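Local coordinates for protein HIT family hydrolase (Legionella pneumophila subsp. pneumophila, PDB 6D6J) that probably hydrolyses nucleotide-type phosphate bonds, as in other histidine triad proteins, and binds a zinc ion through two cysteines and two histidines, at residues 40-45 and 109-114; 46-51 and 69-74; 55-60 and 104-109. All blocks are in the same frame, centred on the assembly; numbering follows the deposited sequence.

Contact 1 of 3, residues 40-45 and 109-114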
ATOM      1  N   PRO B  40     -12.910  -0.085 -12.699  1.00  5.05           N
ATOM      2  CA  PRO B  40     -12.985  -0.041 -11.236  1.00  5.33           C
ATOM      3  C   PRO B  40     -13.430  -1.380 -10.665  1.00  5.52           C
ATOM      4  O   PRO B  40     -14.336  -2.040 -11.183  1.00  6.74           O
ATOM      5  CB  PRO B  40     -14.026   1.059 -10.977  1.00  5.97           C
ATOM      6  CG  PRO B  40     -14.888   1.046 -12.223  1.00  5.89           C
ATOM      7  CD  PRO B  40     -13.893   0.814 -13.333  1.00  5.42           C
ATOM      8  N   GLN B  41     -12.766  -1.773  -9.584  1.00  5.56           N
ATOM      9  CA  GLN B  41     -13.027  -3.029  -8.897  1.00  6.35           C
ATOM     10  C   GLN B  41     -13.874  -2.846  -7.651  1.00  6.41           C
ATOM     11  O   GLN B  41     -14.157  -3.823  -6.953  1.00  7.76           O
ATOM     12  CB  GLN B  41     -11.700  -3.698  -8.532  1.00  7.11           C
ATOM     13  CG  GLN B  41     -10.827  -4.009  -9.745  1.00  8.47           C
ATOM     14  CD  GLN B  41     -11.493  -4.953 -10.702  1.00  8.91           C
ATOM     15  OE1 GLN B  41     -11.787  -6.103 -10.357  1.00 10.63           O
ATOM     16  NE2 GLN B  41     -11.730  -4.481 -11.921  1.00  9.43           N
ATOM     17  N   ALA B  42     -14.238  -1.608  -7.344  1.00  5.89           N
ATOM     18  CA  ALA B  42     -15.106  -1.255  -6.233  1.00  5.94           C
ATOM     19  C   ALA B  42     -15.877  -0.026  -6.681  1.00  5.25           C
ATOM     20  O   ALA B  42     -15.534   0.588  -7.700  1.00  5.63           O
ATOM     21  CB  ALA B  42     -14.275  -0.960  -4.976  1.00  6.86           C
ATOM     22  N   PRO B  43     -16.920   0.368  -5.944  1.00  5.39           N
ATOM     23  CA  PRO B  43     -17.739   1.493  -6.425  1.00  5.53           C
ATOM     24  C   PRO B  43     -16.950   2.771  -6.655  1.00  5.01           C
ATOM     25  O   PRO B  43     -17.316   3.541  -7.551  1.00  5.59           O
ATOM     26  CB  PRO B  43     -18.850   1.602  -5.369  1.00  6.39           C
ATOM     27  CG  PRO B  43     -19.030   0.164  -4.915  1.00  7.23           C
ATOM     28  CD  PRO B  43     -17.597  -0.338  -4.831  1.00  6.00           C
ATOM     29  N   THR B  44     -15.895   3.023  -5.875  1.00  5.16           N
ATOM     30  CA  THR B  44     -14.902   4.042  -6.200  1.00  5.46           C
ATOM     31  C   THR B  44     -13.536   3.374  -6.259  1.00  5.18           C
ATOM     32  O   THR B  44     -13.146   2.654  -5.326  1.00  5.63           O
ATOM     33  CB  THR B  44     -14.880   5.178  -5.165  1.00  5.84           C
ATOM     34  OG1 THR B  44     -16.119   5.886  -5.225  1.00  6.42           O
ATOM     35  CG2 THR B  44     -13.738   6.174  -5.411  1.00  6.40           C
ATOM     36  N   HIS B  45     -12.799   3.620  -7.341  1.00  4.56           N
ATOM     37  CA  HIS B  45     -11.468   3.033  -7.511  1.00  4.74           C
ATOM     38  C   HIS B  45     -10.564   4.081  -8.152  1.00  4.38           C
ATOM     39  O   HIS B  45     -10.718   4.427  -9.332  1.00  5.14           O
ATOM     40  CB  HIS B  45     -11.573   1.759  -8.349  1.00  5.46           C
ATOM     41  CG  HIS B  45     -10.304   0.981  -8.475  1.00  4.86           C
ATOM     42  ND1 HIS B  45     -10.303  -0.294  -9.000  1.00  5.89           N
ATOM     43  CD2 HIS B  45      -9.011   1.290  -8.204  1.00  6.02           C
ATOM     44  CE1 HIS B  45      -9.061  -0.740  -9.044  1.00  6.56           C
ATOM     45  NE2 HIS B  45      -8.257   0.193  -8.557  1.00  6.45           N
ATOM     46  N   HIS B 109      -3.422   1.848  -5.627  1.00  4.01           N
ATOM     47  CA  HIS B 109      -4.863   1.704  -5.790  1.00  4.01           C
ATOM     48  C   HIS B 109      -5.570   2.121  -4.513  1.00  3.87           C
ATOM     49  O   HIS B 109      -5.170   1.719  -3.414  1.00  4.97           O
ATOM     50  CB  HIS B 109      -5.242   0.242  -6.016  1.00  4.88           C
ATOM     51  CG  HIS B 109      -4.699  -0.359  -7.261  1.00  4.95           C
ATOM     52  ND1 HIS B 109      -5.397  -0.361  -8.453  1.00  5.73           N
ATOM     53  CD2 HIS B 109      -3.545  -1.029  -7.489  1.00  6.31           C
ATOM     54  CE1 HIS B 109      -4.671  -0.971  -9.373  1.00  6.19           C
ATOM     55  NE2 HIS B 109      -3.556  -1.406  -8.806  1.00  6.26           N
ATOM     56  N   LEU B 110      -6.640   2.900  -4.662  1.00  4.22           N
ATOM     57  CA  LEU B 110      -7.514   3.287  -3.560  1.00  4.26           C
ATOM     58  C   LEU B 110      -8.906   2.770  -3.903  1.00  4.64           C
ATOM     59  O   LEU B 110      -9.514   3.226  -4.880  1.00  4.76           O
ATOM     60  CB  LEU B 110      -7.504   4.806  -3.399  1.00  4.86           C
ATOM     61  CG  LEU B 110      -8.622   5.465  -2.583  1.00  5.23           C
ATOM     62  CD1 LEU B 110      -8.764   4.891  -1.191  1.00  6.36           C
ATOM     63  CD2 LEU B 110      -8.377   6.964  -2.529  1.00  6.42           C
ATOM     64  N   LEU B 111      -9.395   1.804  -3.128  1.00  4.50           N
ATOM     65  CA  LEU B 111     -10.665   1.131  -3.409  1.00  4.36           C
ATOM     66  C   LEU B 111     -11.617   1.327  -2.240  1.00  4.24           C
ATOM     67  O   LEU B 111     -11.251   1.063  -1.088  1.00  4.61           O
ATOM     68  CB  LEU B 111     -10.451  -0.378  -3.585  1.00  5.58           C
ATOM     69  CG  LEU B 111      -9.470  -0.797  -4.679  1.00  7.02           C
ATOM     70  CD1 LEU B 111      -8.143  -1.245  -4.086  1.00  8.23           C
ATOM     71  CD2 LEU B 111     -10.075  -1.899  -5.558  1.00  9.54           C
ATOM     72  N   GLY B 112     -12.838   1.765  -2.527  1.00  4.69           N
ATOM     73  CA  GLY B 112     -13.824   1.885  -1.472  1.00  5.63           C
ATOM     74  C   GLY B 112     -15.232   1.905  -2.011  1.00  4.67           C
ATOM     75  O   GLY B 112     -15.476   1.646  -3.195  1.00  5.76           O
ATOM     76  N   GLY B 113     -16.174   2.198  -1.112  1.00  5.61           N
ATOM     77  CA  GLY B 113     -17.574   2.273  -1.465  1.00  5.92           C
ATOM     78  C   GLY B 113     -18.326   0.987  -1.264  1.00  6.76           C
ATOM     79  O   GLY B 113     -19.521   0.937  -1.559  1.00  7.76           O
ATOM     80  N   ARG B 114     -17.653  -0.058  -0.807  1.00  6.83           N
ATOM     81  CA  ARG B 114     -18.276  -1.294  -0.375  1.00  6.90           C
ATOM     82  C   ARG B 114     -17.370  -1.908   0.680  1.00  7.03           C
ATOM     83  O   ARG B 114     -16.231  -1.477   0.878  1.00  6.76           O
ATOM     84  CB  ARG B 114     -18.446  -2.285  -1.530  1.00  6.72           C
ATOM     85  CG  ARG B 114     -17.133  -2.775  -2.140  1.00  7.39           C
ATOM     86  CD  ARG B 114     -17.380  -3.973  -3.054  1.00  8.08           C
ATOM     87  NE  ARG B 114     -16.236  -4.273  -3.925  1.00  8.40           N
ATOM     88  CZ  ARG B 114     -15.191  -5.029  -3.574  1.00  8.38           C
ATOM     89  NH1 ARG B 114     -15.112  -5.549  -2.351  1.00  8.14           N
ATOM     90  NH2 ARG B 114     -14.209  -5.254  -4.440  1.00  8.96           N
TER
HETATM   91  O   HOH W   1     -17.527  -3.988  -6.441  1.00 14.58           O
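The start of strand 44-50 pairs with the end of strand 108-112, and H45 reaches along the sheet to H109, the last histidine of the predicted histidine triad motif. H45 NE2 and H109 ND1 are 2.9 Å apart, a nearly straight hydrogen bond, and the rings meet rim to rim with their planes at 53°. The other ring nitrogen of H45 is engaged too: ND1 accepts Q41 N in the ring plane, which limits rotation of the ring. L111 CD2 sits over one face, 3.9 Å from the ring centroid, in a CH-pi contact. H45 CG lies anti to the backbone N (chi1 -174°), which extends the ring along L111 toward H109.

In this five-stranded antiparallel sheet of the HIT fold, T44 and G112 form a hydrogen-bonded pair: T44 N donates to G112 O and G112 N to T44 O, each at 3.0 Å. Past the strand end, R114 CG packs against P43 CD at 3.7 Å, the two side chains crossing at about a right angle. R114 NH2 donates to Q41 O at 2.9 Å, close to the guanidinium plane, while NH1 makes a salt bridge with the terminal carboxylate of G121 of the second subunit.

Contact 2 of 3, residues 46-51 and 69-74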
ATOM      1  N   LEU B  46      -9.623   4.595  -7.371  1.00  4.66           N
ATOM      2  CA  LEU B  46      -8.731   5.661  -7.801  1.00  4.55           C
ATOM      3  C   LEU B  46      -7.301   5.141  -7.841  1.00  4.44           C
ATOM      4  O   LEU B  46      -6.943   4.183  -7.149  1.00  5.62           O
ATOM      5  CB  LEU B  46      -8.860   6.877  -6.870  1.00  6.37           C
ATOM      6  CG  LEU B  46     -10.308   7.399  -6.760  1.00  7.03           C
ATOM      7  CD1 LEU B  46     -10.459   8.432  -5.663  1.00  8.80           C
ATOM      8  CD2 LEU B  46     -10.822   7.956  -8.087  1.00  9.45           C
ATOM      9  N   LEU B  47      -6.483   5.802  -8.653  1.00  5.19           N
ATOM     10  CA  LEU B  47      -5.064   5.498  -8.797  1.00  5.23           C
ATOM     11  C   LEU B  47      -4.273   6.750  -8.455  1.00  4.52           C
ATOM     12  O   LEU B  47      -4.602   7.841  -8.934  1.00  5.58           O
ATOM     13  CB  LEU B  47      -4.753   5.112 -10.249  1.00  6.19           C
ATOM     14  CG  LEU B  47      -5.527   3.888 -10.742  1.00  6.98           C
ATOM     15  CD1 LEU B  47      -5.339   3.665 -12.232  1.00  8.59           C
ATOM     16  CD2 LEU B  47      -5.128   2.655  -9.960  1.00  8.41           C
ATOM     17  N   ILE B  48      -3.243   6.608  -7.621  1.00  4.42           N
ATOM     18  CA  ILE B  48      -2.370   7.720  -7.249  1.00  4.74           C
ATOM     19  C   ILE B  48      -0.981   7.372  -7.764  1.00  4.60           C
ATOM     20  O   ILE B  48      -0.433   6.311  -7.426  1.00  4.74           O
ATOM     21  CB  ILE B  48      -2.364   7.997  -5.729  1.00  4.92           C
ATOM     22  CG1 ILE B  48      -3.788   8.203  -5.151  1.00  5.75           C
ATOM     23  CG2 ILE B  48      -1.524   9.246  -5.438  1.00  5.81           C
ATOM     24  CD1 ILE B  48      -4.567   6.952  -4.802  1.00  6.53           C
ATOM     25  N   ILE B  49      -0.431   8.241  -8.608  1.00  5.02           N
ATOM     26  CA  ILE B  49       0.837   7.952  -9.289  1.00  4.58           C
ATOM     27  C   ILE B  49       1.837   9.083  -9.088  1.00  4.86           C
ATOM     28  O   ILE B  49       1.445  10.257  -8.946  1.00  5.63           O
ATOM     29  CB  ILE B  49       0.659   7.680 -10.800  1.00  5.59           C
ATOM     30  CG1 ILE B  49       0.289   8.955 -11.596  1.00  6.72           C
ATOM     31  CG2 ILE B  49      -0.338   6.565 -11.024  1.00  7.35           C
ATOM     32  CD1 ILE B  49       0.441   8.779 -13.092  1.00  8.22           C
ATOM     33  N   PRO B  50       3.131   8.788  -9.123  1.00  5.22           N
ATOM     34  CA  PRO B  50       4.108   9.861  -9.337  1.00  5.52           C
ATOM     35  C   PRO B  50       4.052  10.333 -10.783  1.00  5.41           C
ATOM     36  O   PRO B  50       3.780   9.551 -11.699  1.00  6.38           O
ATOM     37  CB  PRO B  50       5.446   9.166  -9.052  1.00  6.65           C
ATOM     38  CG  PRO B  50       5.232   7.741  -9.499  1.00  7.31           C
ATOM     39  CD  PRO B  50       3.749   7.449  -9.232  1.00  6.15           C
ATOM     40  N   LYS B  51       4.336  11.621 -11.000  1.00  5.66           N
ATOM     41  CA  LYS B  51       4.542  12.083 -12.371  1.00  7.23           C
ATOM     42  C   LYS B  51       5.861  11.550 -12.938  1.00  7.47           C
ATOM     43  O   LYS B  51       5.956  11.256 -14.131  1.00  9.88           O
ATOM     44  CB  LYS B  51       4.446  13.609 -12.411  1.00  9.21           C
ATOM     45  CG  LYS B  51       3.038  14.131 -12.153  1.00 10.89           C
ATOM     46  CD  LYS B  51       3.017  15.665 -12.141  1.00 12.71           C
ATOM     47  CE  LYS B  51       1.614  16.192 -12.179  1.00 13.97           C
ATOM     48  NZ  LYS B  51       1.618  17.681 -12.215  1.00 14.56           N
ATOM     49  N   ALA B  69       6.162   7.708  -0.032  1.00  6.13           N
ATOM     50  CA  ALA B  69       5.371   7.975   1.165  1.00  6.32           C
ATOM     51  C   ALA B  69       4.339   9.058   0.904  1.00  5.82           C
ATOM     52  O   ALA B  69       3.212   8.990   1.408  1.00  6.48           O
ATOM     53  CB  ALA B  69       6.292   8.392   2.306  1.00  6.54           C
ATOM     54  N   ASN B  70       4.692  10.054   0.092  1.00  5.59           N
ATOM     55  CA  ASN B  70       3.764  11.144  -0.184  1.00  6.23           C
ATOM     56  C   ASN B  70       2.614  10.696  -1.074  1.00  5.78           C
ATOM     57  O   ASN B  70       1.509  11.246  -0.975  1.00  5.92           O
ATOM     58  CB  ASN B  70       4.515  12.340  -0.763  1.00  7.57           C
ATOM     59  CG  ASN B  70       5.287  13.085   0.300  1.00  9.33           C
ATOM     60  OD1 ASN B  70       5.007  12.938   1.494  1.00 11.41           O
ATOM     61  ND2 ASN B  70       6.267  13.850  -0.114  1.00 11.34           N
ATOM     62  N   ILE B  71       2.838   9.686  -1.914  1.00  5.76           N
ATOM     63  CA  ILE B  71       1.735   9.066  -2.647  1.00  5.84           C
ATOM     64  C   ILE B  71       0.742   8.441  -1.676  1.00  5.40           C
ATOM     65  O   ILE B  71      -0.479   8.584  -1.830  1.00  5.66           O
ATOM     66  CB  ILE B  71       2.304   8.057  -3.659  1.00  6.48           C
ATOM     67  CG1 ILE B  71       2.947   8.814  -4.824  1.00  7.85           C
ATOM     68  CG2 ILE B  71       1.242   7.070  -4.131  1.00  6.81           C
ATOM     69  CD1 ILE B  71       3.844   7.949  -5.678  1.00  9.01           C
ATOM     70  N   LEU B  72       1.252   7.749  -0.657  1.00  5.32           N
ATOM     71  CA  LEU B  72       0.403   7.144   0.364  1.00  5.64           C
ATOM     72  C   LEU B  72      -0.342   8.207   1.168  1.00  5.70           C
ATOM     73  O   LEU B  72      -1.555   8.091   1.394  1.00  5.96           O
ATOM     74  CB  LEU B  72       1.271   6.262   1.257  1.00  6.61           C
ATOM     75  CG  LEU B  72       0.621   5.665   2.492  1.00  7.89           C
ATOM     76  CD1 LEU B  72      -0.593   4.840   2.138  1.00  8.76           C
ATOM     77  CD2 LEU B  72       1.634   4.803   3.237  1.00  8.40           C
ATOM     78  N   ILE B  73       0.355   9.274   1.568  1.00  5.87           N
ATOM     79  CA  ILE B  73      -0.302  10.355   2.293  1.00  6.64           C
ATOM     80  C   ILE B  73      -1.375  11.004   1.429  1.00  6.09           C
ATOM     81  O   ILE B  73      -2.485  11.275   1.899  1.00  6.48           O
ATOM     82  CB  ILE B  73       0.742  11.364   2.794  1.00  6.67           C
ATOM     83  CG1 ILE B  73       1.636  10.719   3.862  1.00  7.22           C
ATOM     84  CG2 ILE B  73       0.059  12.616   3.364  1.00  8.33           C
ATOM     85  CD1 ILE B  73       2.937  11.469   4.105  1.00  7.70           C
ATOM     86  N   ARG B  74      -1.079  11.249   0.149  1.00  5.99           N
ATOM     87  CA  ARG B  74      -2.096  11.824  -0.719  1.00  5.98           C
ATOM     88  C   ARG B  74      -3.291  10.889  -0.854  1.00  5.33           C
ATOM     89  O   ARG B  74      -4.442  11.350  -0.856  1.00  6.13           O
ATOM     90  CB  ARG B  74      -1.511  12.187  -2.080  1.00  6.45           C
ATOM     91  CG  ARG B  74      -2.558  12.743  -3.075  1.00  6.80           C
ATOM     92  CD  ARG B  74      -3.380  13.895  -2.473  1.00  7.66           C
ATOM     93  NE  ARG B  74      -2.524  14.951  -1.931  1.00  7.44           N
ATOM     94  CZ  ARG B  74      -2.964  16.025  -1.284  1.00  7.59           C
ATOM     95  NH1 ARG B  74      -4.265  16.172  -1.041  1.00  8.00           N
ATOM     96  NH2 ARG B  74      -2.094  16.928  -0.839  1.00  8.89           N
TER
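I71 reaches from helix 62-81 toward strand 44-50, where its two branches meet I48 and P50; this is the helix-on-sheet packing of the HIT fold. Segments 46-50 and 69-74 run nearly antiparallel, at 151°, with their axes 8.4 Å apart. From CB, the I71 side chain divides. CG2 turns to I48 and lies 3.8 Å from I48 CG2; it is equally close to the carbonyl oxygen of I48. The two isoleucines slide past each other in opposite directions, so the methyl of one lies beside the other's branch point: I71 CG2 is 4.1 Å from I48 CB.

On the longer branch, CG1 stands anti to the carbonyl carbon (chi1 -73°), and the extended continuation carries CD1 along the strand to the proline. There the two side chains meet at a slant, and I71 CD1 lies 3.6 Å from P50 CD and as close to P50 N.

The contact is buried and made by van der Waals packing, with L108 of the neighbouring strand also touching I71 and A75 and L78 of the helix packing on I48. About one turn on from I71, R74 contributes its CG, 4.3 Å from I48 CG2.

Contact 3 of 3, residues 55-60 and 104-109. With ZN (zinc ion), chain G.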
ATOM      1  N   ALA B  55       9.226   2.272 -12.594  1.00  6.47           N
ATOM      2  CA  ALA B  55       8.518   1.122 -13.153  1.00  6.98           C
ATOM      3  C   ALA B  55       7.786   0.307 -12.091  1.00  6.31           C
ATOM      4  O   ALA B  55       6.618  -0.052 -12.276  1.00  6.89           O
ATOM      5  CB  ALA B  55       9.470   0.210 -13.928  1.00  7.55           C
ATOM      6  N   THR B  56       8.481  -0.062 -11.009  1.00  6.16           N
ATOM      7  CA  THR B  56       7.909  -0.902  -9.957  1.00  6.31           C
ATOM      8  C   THR B  56       8.388  -0.418  -8.595  1.00  5.99           C
ATOM      9  O   THR B  56       9.349   0.350  -8.486  1.00  6.45           O
ATOM     10  CB  THR B  56       8.305  -2.388 -10.080  1.00  6.89           C
ATOM     11  OG1 THR B  56       9.656  -2.558  -9.638  1.00  7.57           O
ATOM     12  CG2 THR B  56       8.135  -2.922 -11.501  1.00  8.07           C
ATOM     13  N   ILE B  57       7.744  -0.924  -7.538  1.00  5.52           N
ATOM     14  CA  ILE B  57       8.198  -0.619  -6.183  1.00  5.83           C
ATOM     15  C   ILE B  57       9.651  -1.029  -5.992  1.00  5.67           C
ATOM     16  O   ILE B  57      10.375  -0.401  -5.213  1.00  6.29           O
ATOM     17  CB  ILE B  57       7.276  -1.312  -5.155  1.00  6.08           C
ATOM     18  CG1 ILE B  57       5.847  -0.737  -5.219  1.00  6.95           C
ATOM     19  CG2 ILE B  57       7.851  -1.243  -3.735  1.00  7.14           C
ATOM     20  CD1 ILE B  57       5.715   0.725  -4.787  1.00  8.85           C
ATOM     21  N   ASN B  58      10.103  -2.088  -6.679  1.00  6.06           N
ATOM     22  CA  ASN B  58      11.492  -2.520  -6.520  1.00  6.44           C
ATOM     23  C   ASN B  58      12.483  -1.465  -6.983  1.00  6.64           C
ATOM     24  O   ASN B  58      13.655  -1.525  -6.599  1.00  7.94           O
ATOM     25  CB  ASN B  58      11.768  -3.802  -7.309  1.00  6.83           C
ATOM     26  CG  ASN B  58      10.937  -4.965  -6.843  1.00  6.47           C
ATOM     27  OD1 ASN B  58      10.610  -5.083  -5.667  1.00  7.05           O
ATOM     28  ND2 ASN B  58      10.571  -5.830  -7.772  1.00  7.43           N
ATOM     29  N   ASP B  59      12.040  -0.517  -7.803  1.00  6.30           N
ATOM     30  CA  ASP B  59      12.893   0.522  -8.356  1.00  7.91           C
ATOM     31  C   ASP B  59      12.868   1.797  -7.535  1.00  8.66           C
ATOM     32  O   ASP B  59      13.499   2.778  -7.937  1.00 11.00           O
ATOM     33  CB  ASP B  59      12.495   0.781  -9.803  1.00  9.23           C
ATOM     34  CG  ASP B  59      12.471  -0.497 -10.602  1.00 11.20           C
ATOM     35  OD1 ASP B  59      11.385  -0.905 -11.096  1.00 12.57           O
ATOM     36  OD2 ASP B  59      13.528  -1.157 -10.642  1.00 12.42           O
ATOM     37  N   VAL B  60      12.182   1.798  -6.389  1.00  8.19           N
ATOM     38  CA  VAL B  60      12.176   2.946  -5.485  1.00  8.94           C
ATOM     39  C   VAL B  60      13.335   2.774  -4.519  1.00 11.19           C
ATOM     40  O   VAL B  60      13.306   1.894  -3.651  1.00 11.61           O
ATOM     41  CB  VAL B  60      10.867   3.045  -4.702  1.00  7.92           C
ATOM     42  CG1 VAL B  60      10.913   4.223  -3.733  1.00  8.71           C
ATOM     43  CG2 VAL B  60       9.678   3.160  -5.647  1.00  8.10           C
ATOM     44  N   TYR B 104       3.566  -0.708 -16.058  1.00  7.49           N
ATOM     45  CA  TYR B 104       4.878  -0.605 -15.413  1.00  6.77           C
ATOM     46  C   TYR B 104       5.260   0.855 -15.129  1.00  6.16           C
ATOM     47  O   TYR B 104       6.281   1.385 -15.559  1.00  6.97           O
ATOM     48  CB  TYR B 104       5.931  -1.428 -16.171  1.00  7.40           C
ATOM     49  CG  TYR B 104       5.706  -2.879 -15.833  1.00  8.13           C
ATOM     50  CD1 TYR B 104       4.782  -3.651 -16.527  1.00  9.53           C
ATOM     51  CD2 TYR B 104       6.306  -3.438 -14.715  1.00  8.42           C
ATOM     52  CE1 TYR B 104       4.514  -4.963 -16.140  1.00 10.58           C
ATOM     53  CE2 TYR B 104       6.062  -4.722 -14.333  1.00  9.59           C
ATOM     54  CZ  TYR B 104       5.174  -5.490 -15.041  1.00 10.67           C
ATOM     55  OH  TYR B 104       4.940  -6.779 -14.620  1.00 13.62           O
ATOM     56  N   HIS B 105       4.388   1.494 -14.342  1.00  6.09           N
ATOM     57  CA  HIS B 105       4.600   2.816 -13.754  1.00  5.28           C
ATOM     58  C   HIS B 105       3.893   2.727 -12.411  1.00  5.39           C
ATOM     59  O   HIS B 105       2.709   2.379 -12.371  1.00  6.56           O
ATOM     60  CB  HIS B 105       3.957   3.872 -14.658  1.00  6.00           C
ATOM     61  CG  HIS B 105       4.128   5.293 -14.198  1.00  5.69           C
ATOM     62  ND1 HIS B 105       4.573   6.293 -15.045  1.00  5.47           N
ATOM     63  CD2 HIS B 105       3.836   5.901 -13.020  1.00  6.34           C
ATOM     64  CE1 HIS B 105       4.564   7.448 -14.398  1.00  5.71           C
ATOM     65  NE2 HIS B 105       4.106   7.241 -13.174  1.00  5.82           N
ATOM     66  N   ILE B 106       4.608   2.985 -11.309  1.00  5.31           N
ATOM     67  CA  ILE B 106       4.032   2.694 -10.000  0.59  5.49           C
ATOM     68  C   ILE B 106       2.712   3.431  -9.805  1.00  5.29           C
ATOM     69  O   ILE B 106       2.516   4.571 -10.255  1.00  5.74           O
ATOM     70  CB  ILE B 106       5.014   2.915  -8.834  0.59  6.50           C
ATOM     71  CG1 ILE B 106       5.510   4.354  -8.772  0.59  6.16           C
ATOM     72  CG2 ILE B 106       6.182   1.970  -8.928  0.59  8.23           C
ATOM     73  CD1 ILE B 106       6.336   4.628  -7.525  0.59  7.17           C
ATOM     74  N   HIS B 107       1.794   2.759  -9.116  1.00  5.30           N
ATOM     75  CA  HIS B 107       0.473   3.311  -8.858  1.00  5.34           C
ATOM     76  C   HIS B 107      -0.067   2.693  -7.585  1.00  5.27           C
ATOM     77  O   HIS B 107       0.008   1.482  -7.382  1.00  6.38           O
ATOM     78  CB  HIS B 107      -0.496   3.078 -10.029  1.00  5.68           C
ATOM     79  CG  HIS B 107      -0.516   1.671 -10.548  1.00  6.69           C
ATOM     80  ND1 HIS B 107       0.504   1.150 -11.316  1.00  7.37           N
ATOM     81  CD2 HIS B 107      -1.466   0.708 -10.481  1.00  8.40           C
ATOM     82  CE1 HIS B 107       0.200  -0.086 -11.672  1.00  7.95           C
ATOM     83  NE2 HIS B 107      -0.986  -0.384 -11.171  1.00  9.11           N
ATOM     84  N   LEU B 108      -0.618   3.534  -6.731  1.00  4.81           N
ATOM     85  CA  LEU B 108      -1.319   3.077  -5.539  1.00  4.22           C
ATOM     86  C   LEU B 108      -2.812   3.016  -5.850  1.00  4.10           C
ATOM     87  O   LEU B 108      -3.404   4.017  -6.282  1.00  5.17           O
ATOM     88  CB  LEU B 108      -1.059   4.049  -4.389  1.00  4.54           C
ATOM     89  CG  LEU B 108      -1.693   3.715  -3.037  1.00  4.82           C
ATOM     90  CD1 LEU B 108      -1.283   2.317  -2.600  1.00  5.86           C
ATOM     91  CD2 LEU B 108      -1.211   4.730  -2.009  1.00  6.40           C
ATOM     92  N   HIS B 109      -3.422   1.848  -5.627  1.00  4.01           N
ATOM     93  CA  HIS B 109      -4.863   1.704  -5.790  1.00  4.01           C
ATOM     94  C   HIS B 109      -5.570   2.121  -4.513  1.00  3.87           C
ATOM     95  O   HIS B 109      -5.170   1.719  -3.414  1.00  4.97           O
ATOM     96  CB  HIS B 109      -5.242   0.242  -6.016  1.00  4.88           C
ATOM     97  CG  HIS B 109      -4.699  -0.359  -7.261  1.00  4.95           C
ATOM     98  ND1 HIS B 109      -5.397  -0.361  -8.453  1.00  5.73           N
ATOM     99  CD2 HIS B 109      -3.545  -1.029  -7.489  1.00  6.31           C
ATOM    100  CE1 HIS B 109      -4.671  -0.971  -9.373  1.00  6.19           C
ATOM    101  NE2 HIS B 109      -3.556  -1.406  -8.806  1.00  6.26           N
TER
HETATM  102 ZN    ZN G 200       5.392   6.100 -16.954  0.93  7.24          ZN
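The Y104 ring has T56 CG2 at its edge, near the ring plane and 3.7 Å from Y104 CD2, the two side chains lying alongside and pointing the same way. The predicted histidine triad motif, 105-109, follows Y104 with three imidazoles, H105, H107 and H109. H107, the predicted nucleotidylated histidine, is turned so that its ND1 donates to H105 O at 2.7 Å; H105 O lies close to the plane of the H107 ring and the donor lies in the carbonyl plane, which fixes the rotation of the ring. F13 meets H107 edge-to-face.

The H105 side chain leaves the backbone away from 55-60, and its ND1 binds the zinc ion at 2.1 Å, with C11, C14 and H53 completing the site. Its NE2 is hydrogen-bonded to P50 O, so both nitrogens are engaged and the ring is held from two directions.

Across the contact, the backbone of A55 passes close to that of Y104, and A55 CA makes a CA-H...O contact with Y104 O. A55 O approaches H105 N at 3.4 Å, at too poor an angle to bond, and is hydrogen-bonded to Q101 NE2. In the turn that follows, T56 OG1 donates to D59 OD1 at 2.8 Å, approaching from above the carboxylate plane, while D59 N bonds back to T56 O. The 3-10 turn 57-59 is thereby tied to T56.

In the conformer described, one of two modelled, I106 CG2 lies against the T56 backbone and I106 CD1 is 4.1 Å from V60 CG2.

How the contacts relate
From the N terminus, the chain first enters contact 1 at 40-45, runs on through 46-51 of contact 2, and reaches 55-60 of contact 3. Helix 62-81 then folds back at 69-74 and closes the short loop of contact 2. After strand 89-95, residues 104-109 close contact 3, and 109-114 close contact 1. Contacts 2 and 3 are both nested inside the loop of contact 1, and they cross each other because their segments alternate. H109 belongs to contacts 1 and 3. Contact 1 pairs strand 44-50 with 108-112, contact 2 lays helix 62-81 on strand 44-50, and contact 3 joins the loop before that helix to the segment leading into strand 108-112.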